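Side-chain contact in LAE5 (Uncultured bacterium, PDB 5JD3), which probably hydrolyses ester bonds, as an esterase of the GDSL-like lipase/acylhydrolase family: residues A[177-180]-A[181-184]. Sequence-based numbering, arbitrary orientation.
Sequences GDLM and RRVA
Two successive turns of helix 168-187 meet here, and on their exposed side Asp178 and Arg181 carry opposite charges too far apart for a salt bridge. Asp178 OD1 stays 4.0 Å from Arg181 NE, and the carboxylate and guanidinium planes stand almost perpendicular, 88° apart. Arg181 runs extended from CG to NE back along the previous turn, its CG packing 3.4 Å from Gly177 O; its NH1 finds a firmer partner in a salt bridge to Asp193. One step round the helix, Leu179 and Arg182 run alongside each other in the same direction, with Leu179 CD1 4.0 Å from Arg182 CD. A chi1 of 65° leaves Arg182 CG flanked by its own N and C, 3.3 Å from Leu179 O. This helix is the crossover of a beta-alpha-beta unit between parallel strands 152-156 and 190-192, and its inner face turns Met180 and Ala184 onto Leu155. Met180 also touches Leu139 of helix 132-146, where Val183 meets Val143. Beneath the side chains, Ala184 N bonds to Met180 O at 3.1 Å, while Val183 N reaches Leu179 O only weakly, at 3.5 Å.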
loop_
_atom_site.group_PDB
_atom_site.type_symbol
_atom_site.label_atom_id
_atom_site.label_comp_id
_atom_site.label_asym_id
_atom_site.label_seq_id
_atom_site.Cartn_x
_atom_site.Cartn_y
_atom_site.Cartn_z
ATOM N N GLY A 177 -2.892 -11.857 0.117
ATOM C CA GLY A 177 -3.750 -10.922 0.821
ATOM C C GLY A 177 -4.208 -11.486 2.154
ATOM O O GLY A 177 -4.179 -10.796 3.173
ATOM N N ASP A 178 -4.629 -12.747 2.139
ATOM C CA ASP A 178 -5.056 -13.441 3.350
ATOM C C ASP A 178 -3.913 -13.562 4.347
ATOM O O ASP A 178 -4.124 -13.530 5.560
ATOM C CB ASP A 178 -5.597 -14.833 3.011
ATOM C CG ASP A 178 -7.039 -14.803 2.543
ATOM O OD1 ASP A 178 -7.504 -13.730 2.106
ATOM O OD2 ASP A 178 -7.707 -15.856 2.613
ATOM N N LEU A 179 -2.717 -13.684 3.812
ATOM C CA LEU A 179 -1.502 -13.803 4.581
ATOM C C LEU A 179 -1.175 -12.511 5.274
ATOM O O LEU A 179 -0.714 -12.483 6.344
ATOM C CB LEU A 179 -0.376 -14.176 3.671
ATOM C CG LEU A 179 0.458 -15.421 3.885
ATOM C CD1 LEU A 179 -0.355 -16.514 4.528
ATOM C CD2 LEU A 179 1.004 -15.877 2.549
ATOM N N MET A 180 -1.441 -11.431 4.617
ATOM C CA MET A 180 -1.253 -10.108 5.200
ATOM C C MET A 180 -2.306 -9.861 6.275
ATOM O O MET A 180 -2.072 -9.123 7.233
ATOM C CB MET A 180 -1.321 -9.016 4.131
ATOM C CG MET A 180 -0.946 -7.636 4.650
ATOM S SD MET A 180 -1.234 -6.315 3.463
ATOM C CE MET A 180 0.346 -5.472 3.504
ATOM N N ARG A 181 -3.467 -10.488 6.110
ATOM C CA ARG A 181 -4.556 -10.355 7.070
ATOM C C ARG A 181 -4.205 -10.987 8.411
ATOM O O ARG A 181 -4.458 -10.401 9.464
ATOM C CB ARG A 181 -5.841 -10.986 6.527
ATOM C CG ARG A 181 -6.562 -10.163 5.469
ATOM C CD ARG A 181 -7.881 -10.818 5.082
ATOM N NE ARG A 181 -8.468 -10.233 3.879
ATOM C CZ ARG A 181 -9.406 -9.291 3.884
ATOM N NH1 ARG A 181 -9.881 -8.823 2.737
ATOM N NH2 ARG A 181 -9.872 -8.820 5.033
ATOM N N ARG A 182 -3.621 -12.180 8.372
ATOM C CA ARG A 182 -3.296 -12.899 9.598
ATOM C C ARG A 182 -2.078 -12.297 10.293
ATOM O O ARG A 182 -1.814 -12.592 11.458
ATOM C CB ARG A 182 -3.063 -14.385 9.311
ATOM C CG ARG A 182 -1.855 -14.687 8.446
ATOM C CD ARG A 182 -1.707 -16.185 8.234
ATOM N NE ARG A 182 -1.518 -16.898 9.493
ATOM C CZ ARG A 182 -1.496 -18.223 9.606
ATOM N NH1 ARG A 182 -1.655 -18.985 8.533
ATOM N NH2 ARG A 182 -1.317 -18.786 10.794
ATOM N N VAL A 183 -1.339 -11.455 9.578
ATOM C CA VAL A 183 -0.236 -10.715 10.180
ATOM C C VAL A 183 -0.778 -9.481 10.894
ATOM O O VAL A 183 -0.348 -9.148 12.000
ATOM C CB VAL A 183 0.816 -10.295 9.132
ATOM C CG1 VAL A 183 1.847 -9.363 9.749
ATOM C CG2 VAL A 183 1.496 -11.522 8.547
ATOM N N ALA A 184 -1.736 -8.812 10.256
ATOM C CA ALA A 184 -2.377 -7.638 10.837
ATOM C C ALA A 184 -3.117 -7.998 12.121
ATOM O O ALA A 184 -3.009 -7.298 13.127
ATOM C CB ALA A 184 -3.331 -7.004 9.835
#